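Local structure of major Capsid Protein VP1 (Chimpanzee polyomavirus Bob, 6Y9I) at residues 96-101 against 131-136; 170-173 against 179-182; 64-69 against 161-166; 28-33 against 258-263. The protein forms the outer shell of the polyomavirus capsid, assembling into pentamers that probably recognise glycan receptors on host cells. All coordinates share one frame; numbering follows the deposited sequence.

Interaction 1: residues 96-101 against 131-136; sequences TEIVGI and NYHMFA
The hydroxyl of Thr96 is gripped by two groups of strand 272-291: OG1 gives its proton to the carbonyl O of Tyr280 and receives one from NH1 of Arg279. With the hydroxyl committed there, anti to the backbone N (chi1 -172°), the methyl CG2 is left to point at Phe135. It sits over one face of the phenyl ring, 3.4 Å from the centroid and nearly on the ring normal, and its distances to all six ring carbons are almost equal. This is a well-centred CH-pi contact, and threonine suits the place because one branch is polar and the other is a small methyl that fits the ring face. Phe215 stacks with the same ring.

Two residues along each strand, the methyl CD1 of Ile98 reaches the imidazole of His133, 3.7 Å from ND1, the two side chains meeting at about a right angle. The histidine is held in its rotation by both nitrogens. NE2 donates to Asn131 OD1 at 2.7 Å, almost straight (170°) and in the ring plane, while ND1 is bonded to Asp259 OD1, a carboxylate that also pairs with Arg279. Two oxygen partners, one of them charged, would be consistent with a protonated ring.

No hydrogen bond links the two strands, whose CA atoms Thr96 and Phe135 stay 8.0 Å apart. Side chains facing each other across such a gap, from strands that run roughly antiparallel, mark the interior of the jelly-roll beta-sandwich of VP1.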
loop_
_atom_site.group_PDB
_atom_site.type_symbol
_atom_site.label_atom_id
_atom_site.label_comp_id
_atom_site.label_asym_id
_atom_site.label_seq_id
_atom_site.Cartn_x
_atom_site.Cartn_y
_atom_site.Cartn_z
ATOM N N THR A 96 13.779 17.558 -3.434
ATOM C CA THR A 96 14.270 17.199 -2.093
ATOM C C THR A 96 14.551 15.702 -2.086
ATOM O O THR A 96 13.852 14.937 -2.781
ATOM C CB THR A 96 13.328 17.726 -1.002
ATOM O OG1 THR A 96 13.987 17.490 0.235
ATOM C CG2 THR A 96 11.974 17.053 -0.999
ATOM N N GLU A 97 15.553 15.302 -1.333
ATOM C CA GLU A 97 15.989 13.904 -1.312
ATOM C C GLU A 97 16.513 13.568 0.074
ATOM O O GLU A 97 17.285 14.371 0.628
ATOM C CB GLU A 97 17.099 13.721 -2.335
ATOM C CG GLU A 97 17.632 12.329 -2.350
ATOM C CD GLU A 97 17.100 11.544 -3.518
ATOM O OE1 GLU A 97 15.858 11.578 -3.723
ATOM O OE2 GLU A 97 17.943 10.939 -4.229
ATOM N N ILE A 98 16.108 12.418 0.610
ATOM C CA ILE A 98 16.779 11.810 1.788
ATOM C C ILE A 98 18.042 11.108 1.300
ATOM O O ILE A 98 17.948 10.152 0.485
ATOM C CB ILE A 98 15.832 10.841 2.501
ATOM C CG1 ILE A 98 14.544 11.536 2.918
ATOM C CG2 ILE A 98 16.507 10.144 3.672
ATOM C CD1 ILE A 98 13.405 10.576 3.142
ATOM N N VAL A 99 19.190 11.499 1.817
ATOM C CA VAL A 99 20.490 10.959 1.322
ATOM C C VAL A 99 21.023 9.897 2.274
ATOM O O VAL A 99 20.953 10.108 3.504
ATOM C CB VAL A 99 21.531 12.075 1.099
ATOM C CG1 VAL A 99 22.857 11.494 0.664
ATOM C CG2 VAL A 99 21.040 13.039 0.037
ATOM N N GLY A 100 21.519 8.798 1.714
ATOM C CA GLY A 100 22.148 7.695 2.459
ATOM C C GLY A 100 21.177 6.575 2.802
ATOM O O GLY A 100 21.453 5.829 3.749
ATOM N N ILE A 101 20.115 6.390 2.010
ATOM C CA ILE A 101 19.051 5.383 2.273
ATOM C C ILE A 101 19.669 3.981 2.222
ATOM O O ILE A 101 19.289 3.132 3.043
ATOM C CB ILE A 101 17.877 5.580 1.298
ATOM C CG1 ILE A 101 17.111 6.850 1.682
ATOM C CG2 ILE A 101 16.989 4.333 1.228
ATOM C CD1 ILE A 101 16.043 7.305 0.675
ATOM N N ASN A 131 8.893 5.921 11.259
ATOM C CA ASN A 131 9.409 6.748 10.158
ATOM C C ASN A 131 8.599 8.032 10.211
ATOM O O ASN A 131 7.335 7.941 10.206
ATOM C CB ASN A 131 9.294 6.012 8.813
ATOM C CG ASN A 131 10.583 5.328 8.428
ATOM O OD1 ASN A 131 11.260 5.760 7.485
ATOM N ND2 ASN A 131 10.952 4.298 9.185
ATOM N N TYR A 132 9.282 9.164 10.373
ATOM C CA TYR A 132 8.633 10.491 10.400
ATOM C C TYR A 132 9.448 11.356 9.462
ATOM O O TYR A 132 10.653 11.528 9.674
ATOM C CB TYR A 132 8.547 11.065 11.810
ATOM C CG TYR A 132 7.868 12.402 11.928
ATOM C CD1 TYR A 132 8.586 13.580 11.738
ATOM C CD2 TYR A 132 6.535 12.510 12.294
ATOM C CE1 TYR A 132 7.984 14.825 11.857
ATOM C CE2 TYR A 132 5.930 13.751 12.414
ATOM C CZ TYR A 132 6.656 14.909 12.202
ATOM O OH TYR A 132 6.084 16.133 12.287
ATOM N N HIS A 133 8.820 11.790 8.394
ATOM C CA HIS A 133 9.483 12.474 7.272
ATOM C C HIS A 133 8.686 13.733 6.990
ATOM O O HIS A 133 7.482 13.648 6.762
ATOM C CB HIS A 133 9.633 11.540 6.063
ATOM C CG HIS A 133 10.477 10.341 6.372
ATOM N ND1 HIS A 133 11.846 10.420 6.470
ATOM C CD2 HIS A 133 10.150 9.060 6.668
ATOM C CE1 HIS A 133 12.348 9.234 6.761
ATOM N NE2 HIS A 133 11.329 8.385 6.884
ATOM N N MET A 134 9.361 14.868 7.033
ATOM C CA MET A 134 8.710 16.164 6.754
ATOM C C MET A 134 9.770 17.055 6.123
ATOM O O MET A 134 10.947 16.956 6.459
ATOM C CB MET A 134 8.136 16.811 8.014
ATOM C CG MET A 134 7.213 17.975 7.679
ATOM S SD MET A 134 7.552 19.530 8.578
ATOM C CE MET A 134 9.342 19.573 8.532
ATOM N N PHE A 135 9.355 17.851 5.173
ATOM C CA PHE A 135 10.188 18.935 4.616
ATOM C C PHE A 135 9.228 20.109 4.397
ATOM O O PHE A 135 7.985 19.905 4.223
ATOM C CB PHE A 135 10.964 18.435 3.396
ATOM C CG PHE A 135 10.147 18.313 2.138
ATOM C CD1 PHE A 135 10.019 19.394 1.277
ATOM C CD2 PHE A 135 9.519 17.119 1.805
ATOM C CE1 PHE A 135 9.260 19.287 0.123
ATOM C CE2 PHE A 135 8.770 17.009 0.641
ATOM C CZ PHE A 135 8.653 18.095 -0.199
ATOM N N ALA A 136 9.764 21.308 4.518
ATOM C CA ALA A 136 9.015 22.563 4.352
ATOM C C ALA A 136 9.925 23.581 3.676
ATOM O O ALA A 136 11.162 23.589 3.901
ATOM C CB ALA A 136 8.495 23.074 5.675
#

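Interaction 2: residues 170-173 against 179-182; sequences AKLA and QLQG
Two residues after Ala170, the last of helix 166-170, Leu172 carries the contact; between them Lys171 is the first residue to leave helical angles, with positive phi (49°), and its side chain is exposed, as suits a charged residue at the surface. The backbone N of Leu172 is bonded to OD1 of Asn167 in the helix, so the turn of the chain is secured just where the leucine projects toward the other segment.

With CG anti to the carbonyl carbon (chi1 -60°), the branch of Leu172 meets that of Leu180 tip to tip, CD1 lying 4.0 Å from Leu180 CG. Gln179 crosses the same leucine at about a right angle: its CB is 4.1 Å from Leu172 CD1, and its amide OE1 lies 4.0 Å from that same CD1. Leucine suits a partly exposed place where it meets Leu180 and Val184. A flexible glutamine suits the edge, where its aliphatic stem can pack; a magnesium ion lies about 5 Å from the Gln179 side chain.

Residues 179-181 are the end of a 3-10 segment, with Gly182 N bonded to the carbonyl O of Gln179 at 3.0 Å. A brief helix, a reversal at positive phi and a 3-10 segment, all between strands 142-146 and 188-191, make up part of the long, largely irregular insertion that in VP1 proteins is probably the EF loop.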
loop_
_atom_site.group_PDB
_atom_site.type_symbol
_atom_site.label_atom_id
_atom_site.label_comp_id
_atom_site.label_asym_id
_atom_site.label_seq_id
_atom_site.Cartn_x
_atom_site.Cartn_y
_atom_site.Cartn_z
ATOM N N ALA A 170 3.124 27.966 26.761
ATOM C CA ALA A 170 1.723 28.006 27.236
ATOM C C ALA A 170 1.673 28.397 28.725
ATOM O O ALA A 170 0.678 29.033 29.113
ATOM C CB ALA A 170 1.079 26.669 26.997
ATOM N N LYS A 171 2.680 27.980 29.505
ATOM C CA LYS A 171 2.855 28.242 30.965
ATOM C C LYS A 171 1.555 27.926 31.702
ATOM O O LYS A 171 1.060 28.783 32.455
ATOM C CB LYS A 171 3.279 29.693 31.193
ATOM C CG LYS A 171 4.565 30.092 30.498
ATOM C CD LYS A 171 4.861 31.571 30.585
ATOM C CE LYS A 171 5.307 32.131 29.261
ATOM N NZ LYS A 171 5.263 33.602 29.279
ATOM N N LEU A 172 0.996 26.749 31.456
ATOM C CA LEU A 172 -0.155 26.237 32.221
ATOM C C LEU A 172 0.388 25.749 33.566
ATOM O O LEU A 172 1.503 25.198 33.589
ATOM C CB LEU A 172 -0.828 25.103 31.440
ATOM C CG LEU A 172 -1.375 25.468 30.056
ATOM C CD1 LEU A 172 -1.859 24.215 29.339
ATOM C CD2 LEU A 172 -2.503 26.496 30.138
ATOM N N ALA A 173 -0.370 25.932 34.642
ATOM C CA ALA A 173 -0.083 25.332 35.968
ATOM C C ALA A 173 -0.279 23.807 35.899
ATOM O O ALA A 173 -1.085 23.325 35.052
ATOM C CB ALA A 173 -1.002 25.956 36.995
ATOM N N GLN A 179 -4.512 19.737 29.445
ATOM C CA GLN A 179 -5.017 20.426 28.212
ATOM C C GLN A 179 -4.068 20.185 27.018
ATOM O O GLN A 179 -4.552 20.125 25.882
ATOM C CB GLN A 179 -5.163 21.927 28.442
ATOM C CG GLN A 179 -6.344 22.296 29.323
ATOM C CD GLN A 179 -6.363 23.778 29.621
ATOM O OE1 GLN A 179 -5.861 24.578 28.837
ATOM N NE2 GLN A 179 -6.970 24.131 30.748
ATOM N N LEU A 180 -2.761 20.051 27.269
ATOM C CA LEU A 180 -1.714 19.865 26.234
ATOM C C LEU A 180 -1.837 18.531 25.488
ATOM O O LEU A 180 -1.164 18.416 24.451
ATOM C CB LEU A 180 -0.338 19.981 26.886
ATOM C CG LEU A 180 0.034 21.406 27.283
ATOM C CD1 LEU A 180 1.229 21.432 28.195
ATOM C CD2 LEU A 180 0.290 22.250 26.059
ATOM N N GLN A 181 -2.636 17.582 25.972
ATOM C CA GLN A 181 -2.915 16.310 25.260
ATOM C C GLN A 181 -3.938 16.550 24.150
ATOM O O GLN A 181 -4.181 15.625 23.333
ATOM C CB GLN A 181 -3.334 15.246 26.271
ATOM C CG GLN A 181 -2.140 14.806 27.113
ATOM C CD GLN A 181 -2.435 13.939 28.314
ATOM O OE1 GLN A 181 -1.552 13.720 29.135
ATOM N NE2 GLN A 181 -3.659 13.432 28.418
ATOM N N GLY A 182 -4.607 17.695 24.196
ATOM C CA GLY A 182 -5.498 18.190 23.139
ATOM C C GLY A 182 -4.812 19.318 22.413
ATOM O O GLY A 182 -3.596 19.219 22.131
#

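Interaction 3: residues 64-69 against 161-166; sequences MPQYSC and PKTIHP
Thr163 and Gln66 form the closer part of this contact, the threonine methyl CG2 lying 3.6 Å from Gln66 NE2 and 3.9 Å from Gln66 CD, so that it rests against the amide while the two side chains cross at about a right angle. The glutamine chain bends at chi2 (139°), which turns the amide back over its own segment: NE2 makes a weak hydrogen bond of 2.8 Å to the carbonyl O of Met64, and OE1 accepts from ND2 of Asn33. Threonine fits here because its methyl can face the amide while its hydroxyl, on the other branch, is bonded to OG of Ser61.

Met64 and His165 touch more loosely. The thioether SD approaches the edge of the imidazole, near its plane, 4.1 Å from CE1 and 5.2 Å from the ring centroid, a sulfur-aromatic contact. CE1, between two nitrogens, is a somewhat polarised carbon, which may suit a polarisable sulfur. ND1 of His165 is bonded to OE1 of Glu201, and Tyr155 stacks on the ring, which limits how it can turn.

All four touching residues are buried, whereas just before Thr163 in the chain Pro161 and Lys162 lie at the surface, and the lysine chain leads away from 64-69. No hydrogen bond crosses; a methyl meets an amide and a sulfur meets a ring edge. The bonds of Gln66 OE1 to Asn33, Thr163 OG1 to Ser61 and His165 ND1 to Glu201 probably limit how these three side chains can turn, and the contact itself is by van der Waals and sulfur-aromatic packing.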
loop_
_atom_site.group_PDB
_atom_site.type_symbol
_atom_site.label_atom_id
_atom_site.label_comp_id
_atom_site.label_asym_id
_atom_site.label_seq_id
_atom_site.Cartn_x
_atom_site.Cartn_y
_atom_site.Cartn_z
ATOM N N MET A 64 15.479 13.234 22.372
ATOM C CA MET A 64 14.263 13.787 21.710
ATOM C C MET A 64 14.653 14.293 20.329
ATOM O O MET A 64 15.351 15.308 20.188
ATOM C CB MET A 64 13.643 14.910 22.526
ATOM C CG MET A 64 13.350 14.511 23.953
ATOM S SD MET A 64 12.542 15.861 24.836
ATOM C CE MET A 64 10.878 15.667 24.219
ATOM N N PRO A 65 14.329 13.524 19.263
ATOM C CA PRO A 65 14.600 13.988 17.903
ATOM C C PRO A 65 13.926 15.340 17.667
ATOM O O PRO A 65 12.814 15.587 18.153
ATOM C CB PRO A 65 14.066 12.847 17.023
ATOM C CG PRO A 65 14.136 11.627 17.929
ATOM C CD PRO A 65 13.810 12.149 19.304
ATOM N N GLN A 66 14.621 16.188 16.920
ATOM C CA GLN A 66 14.273 17.612 16.721
ATOM C C GLN A 66 14.208 17.921 15.223
ATOM O O GLN A 66 14.840 17.223 14.424
ATOM C CB GLN A 66 15.330 18.493 17.398
ATOM C CG GLN A 66 15.348 18.378 18.925
ATOM C CD GLN A 66 16.748 18.334 19.522
ATOM O OE1 GLN A 66 17.691 18.960 19.012
ATOM N NE2 GLN A 66 16.899 17.584 20.614
ATOM N N TYR A 67 13.508 18.980 14.879
ATOM C CA TYR A 67 13.457 19.506 13.502
ATOM C C TYR A 67 14.781 20.172 13.179
ATOM O O TYR A 67 15.381 20.828 14.045
ATOM C CB TYR A 67 12.319 20.505 13.337
ATOM C CG TYR A 67 10.955 19.887 13.408
ATOM C CD1 TYR A 67 10.411 19.228 12.324
ATOM C CD2 TYR A 67 10.204 19.978 14.559
ATOM C CE1 TYR A 67 9.128 18.703 12.376
ATOM C CE2 TYR A 67 8.936 19.440 14.642
ATOM C CZ TYR A 67 8.389 18.795 13.544
ATOM O OH TYR A 67 7.125 18.259 13.636
ATOM N N SER A 68 15.168 20.045 11.931
ATOM C CA SER A 68 16.298 20.760 11.312
ATOM C C SER A 68 15.738 22.010 10.639
ATOM O O SER A 68 14.599 21.952 10.183
ATOM C CB SER A 68 17.005 19.880 10.344
ATOM O OG SER A 68 17.435 18.699 10.993
ATOM N N CYS A 69 16.509 23.086 10.551
ATOM C CA CYS A 69 16.099 24.258 9.755
ATOM C C CYS A 69 17.306 25.137 9.428
ATOM O O CYS A 69 18.286 25.089 10.142
ATOM C CB CYS A 69 15.013 25.066 10.445
ATOM S SG CYS A 69 15.528 25.845 12.001
ATOM N N PRO A 161 18.493 26.925 27.491
ATOM C CA PRO A 161 17.685 25.752 27.161
ATOM C C PRO A 161 18.277 25.025 25.943
ATOM O O PRO A 161 18.769 25.682 25.053
ATOM C CB PRO A 161 16.269 26.302 26.898
ATOM C CG PRO A 161 16.460 27.796 26.650
ATOM C CD PRO A 161 17.738 28.184 27.353
ATOM N N LYS A 162 18.283 23.695 25.964
ATOM C CA LYS A 162 18.749 22.845 24.829
ATOM C C LYS A 162 17.575 22.538 23.884
ATOM O O LYS A 162 17.824 22.243 22.702
ATOM C CB LYS A 162 19.388 21.569 25.373
ATOM C CG LYS A 162 20.642 21.817 26.201
ATOM C CD LYS A 162 21.312 20.538 26.686
ATOM C CE LYS A 162 22.665 20.786 27.325
ATOM N NZ LYS A 162 22.528 21.573 28.576
ATOM N N THR A 163 16.353 22.601 24.400
ATOM C CA THR A 163 15.086 22.426 23.666
ATOM C C THR A 163 14.031 23.288 24.325
ATOM O O THR A 163 14.228 23.670 25.501
ATOM C CB THR A 163 14.582 20.971 23.658
ATOM O OG1 THR A 163 14.638 20.339 24.943
ATOM C CG2 THR A 163 15.381 20.136 22.690
ATOM N N ILE A 164 12.970 23.570 23.570
ATOM C CA ILE A 164 11.768 24.275 24.063
ATOM C C ILE A 164 10.611 23.288 24.018
ATOM O O ILE A 164 10.504 22.525 23.046
ATOM C CB ILE A 164 11.482 25.554 23.267
ATOM C CG1 ILE A 164 10.283 26.308 23.837
ATOM C CG2 ILE A 164 11.309 25.276 21.786
ATOM C CD1 ILE A 164 10.388 27.802 23.654
ATOM N N HIS A 165 9.786 23.321 25.050
ATOM C CA HIS A 165 8.577 22.489 25.211
ATOM C C HIS A 165 7.352 23.383 25.115
ATOM O O HIS A 165 7.402 24.573 25.422
ATOM C CB HIS A 165 8.672 21.725 26.537
ATOM C CG HIS A 165 9.990 21.056 26.698
ATOM N ND1 HIS A 165 10.379 20.008 25.884
ATOM C CD2 HIS A 165 11.018 21.292 27.540
ATOM C CE1 HIS A 165 11.592 19.625 26.220
ATOM N NE2 HIS A 165 12.011 20.394 27.231
ATOM N N PRO A 166 6.206 22.831 24.675
ATOM C CA PRO A 166 4.983 23.610 24.588
ATOM C C PRO A 166 4.599 24.374 25.865
ATOM O O PRO A 166 4.151 25.479 25.711
ATOM C CB PRO A 166 3.935 22.543 24.257
ATOM C CG PRO A 166 4.709 21.525 23.456
ATOM C CD PRO A 166 6.051 21.464 24.146
#

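Interaction 4: residues 28-33 against 258-263; sequences PRMGIN and ADICGV
Met30 and Ile260 bring their CA atoms to 7.5 Å, with the irregular segment 28-33 lying against strand 258-263 and no hydrogen bond joining the two. The strand belongs to the jelly-roll sheet of VP1, where it is flanked by strands 131-138 and 272-291, and the loop that follows strand 8-26 covers part of it.

On the loop side Met30 makes the contact. Its chain is folded at chi2 (-60°) and bent again at chi3, which brings the end of the side chain down to the strand although its first bond does not aim there. SD lies 3.7 Å from Ile260 CG1, and CE follows at 3.9 Å from the same carbon, the two side chains meeting at a slant. Methionine suits this place because an unbranched, flexible chain can curl so that SD and CE reach Ile260, while the branched isoleucine favours the extended backbone of a strand. Ile260 also packs on Pro65, on Tyr274 and on Ile105 of a neighbouring subunit, so the same side chain takes part in the subunit interface.

The loop keeps its shape through bonds of its own. Gly31 takes up phi 135°, a conformation open to a residue without a side chain, and its N donates to Asn33 OD1 at 2.9 Å. Arg29, salt-bridged to Asp194 through NE, turns back so that NH1 reaches Pro28 O at 3.0 Å, approaching from above the carbonyl plane.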
loop_
_atom_site.group_PDB
_atom_site.type_symbol
_atom_site.label_atom_id
_atom_site.label_comp_id
_atom_site.label_asym_id
_atom_site.label_seq_id
_atom_site.Cartn_x
_atom_site.Cartn_y
_atom_site.Cartn_z
ATOM N N PRO A 28 20.758 15.622 10.116
ATOM C CA PRO A 28 19.726 15.189 11.060
ATOM C C PRO A 28 20.053 15.675 12.480
ATOM O O PRO A 28 21.240 15.736 12.821
ATOM C CB PRO A 28 19.766 13.671 10.975
ATOM C CG PRO A 28 21.180 13.368 10.552
ATOM C CD PRO A 28 21.594 14.514 9.645
ATOM N N ARG A 29 19.014 16.056 13.226
ATOM C CA ARG A 29 19.100 16.455 14.657
ATOM C C ARG A 29 18.286 15.477 15.503
ATOM O O ARG A 29 17.165 15.831 15.972
ATOM C CB ARG A 29 18.708 17.933 14.779
ATOM C CG ARG A 29 19.560 18.841 13.910
ATOM C CD ARG A 29 20.955 18.999 14.445
ATOM N NE ARG A 29 21.811 19.823 13.605
ATOM C CZ ARG A 29 22.838 19.378 12.881
ATOM N NH1 ARG A 29 23.112 18.091 12.788
ATOM N NH2 ARG A 29 23.569 20.225 12.192
ATOM N N MET A 30 18.833 14.269 15.711
ATOM C CA MET A 30 18.093 13.148 16.363
ATOM C C MET A 30 18.282 13.244 17.880
ATOM O O MET A 30 17.676 12.437 18.618
ATOM C CB MET A 30 18.573 11.787 15.865
ATOM C CG MET A 30 18.157 11.481 14.432
ATOM S SD MET A 30 16.374 11.472 14.147
ATOM C CE MET A 30 16.083 13.102 13.474
ATOM N N GLY A 31 19.110 14.190 18.330
ATOM C CA GLY A 31 19.331 14.491 19.756
ATOM C C GLY A 31 20.816 14.648 20.051
ATOM O O GLY A 31 21.207 15.630 20.716
ATOM N N ILE A 32 21.621 13.721 19.544
ATOM C CA ILE A 32 23.095 13.851 19.487
ATOM C C ILE A 32 23.419 14.601 18.197
ATOM O O ILE A 32 23.460 13.983 17.107
ATOM C CB ILE A 32 23.793 12.496 19.641
ATOM C CG1 ILE A 32 23.437 11.870 20.998
ATOM C CG2 ILE A 32 25.289 12.673 19.467
ATOM C CD1 ILE A 32 23.545 10.378 21.045
ATOM N N ASN A 33 23.596 15.911 18.348
ATOM C CA ASN A 33 23.445 16.893 17.252
ATOM C C ASN A 33 24.807 17.402 16.811
ATOM O O ASN A 33 24.858 18.249 15.920
ATOM C CB ASN A 33 22.506 18.019 17.663
ATOM C CG ASN A 33 21.080 17.546 17.791
ATOM O OD1 ASN A 33 20.748 16.439 17.353
ATOM N ND2 ASN A 33 20.231 18.384 18.368
ATOM N N ALA A 258 12.561 17.035 9.063
ATOM C CA ALA A 258 12.681 15.969 10.080
ATOM C C ALA A 258 12.656 14.635 9.341
ATOM O O ALA A 258 11.736 14.455 8.574
ATOM C CB ALA A 258 11.568 16.070 11.074
ATOM N N ASP A 259 13.673 13.799 9.503
ATOM C CA ASP A 259 13.694 12.487 8.828
ATOM C C ASP A 259 14.160 11.428 9.803
ATOM O O ASP A 259 15.321 11.052 9.705
ATOM C CB ASP A 259 14.578 12.531 7.594
ATOM C CG ASP A 259 13.928 13.369 6.516
ATOM O OD1 ASP A 259 12.918 12.888 5.956
ATOM O OD2 ASP A 259 14.404 14.525 6.294
ATOM N N ILE A 260 13.252 10.950 10.657
ATOM C CA ILE A 260 13.486 9.732 11.475
ATOM C C ILE A 260 13.259 8.511 10.566
ATOM O O ILE A 260 12.132 8.343 10.066
ATOM C CB ILE A 260 12.569 9.704 12.702
ATOM C CG1 ILE A 260 12.791 10.935 13.590
ATOM C CG2 ILE A 260 12.779 8.396 13.454
ATOM C CD1 ILE A 260 11.839 10.978 14.749
ATOM N N CYS A 261 14.287 7.698 10.352
ATOM C CA CYS A 261 14.261 6.544 9.408
ATOM C C CYS A 261 13.978 5.248 10.163
ATOM O O CYS A 261 13.743 4.237 9.522
ATOM C CB CYS A 261 15.549 6.521 8.603
ATOM S SG CYS A 261 15.674 7.982 7.529
ATOM N N GLY A 262 13.953 5.292 11.498
ATOM C CA GLY A 262 13.633 4.136 12.349
ATOM C C GLY A 262 14.470 4.179 13.602
ATOM O O GLY A 262 14.992 5.260 13.917
ATOM N N VAL A 263 14.619 3.036 14.260
ATOM C CA VAL A 263 15.357 2.878 15.533
ATOM C C VAL A 263 16.324 1.709 15.380
ATOM O O VAL A 263 16.058 0.760 14.584
ATOM C CB VAL A 263 14.401 2.653 16.721
ATOM C CG1 VAL A 263 13.367 3.756 16.814
ATOM C CG2 VAL A 263 13.709 1.294 16.641
#

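Interactions 1, 3 and 4 reach the same jelly-roll sheet, while interaction 2 lies wholly in the long insertion between strands 142-146 and 188-191, its centre 31 Å from that of interaction 1. Strand 252-265 is the common element: it carries 258-263 and runs between 131-138 and 272-291, with 68-73 also paired to it. Along the chain interaction 4 closes the widest loop, with interaction 3 nested inside it and interaction 1 inside that; interaction 2 also falls within interaction 4, after interaction 3. Interaction 3 ties the insertion to the sheet side, and Pro166 packs on Leu180 to join two parts of the insertion. Interactions 1, 2 and 4 all approach a neighbouring subunit of the pentamer.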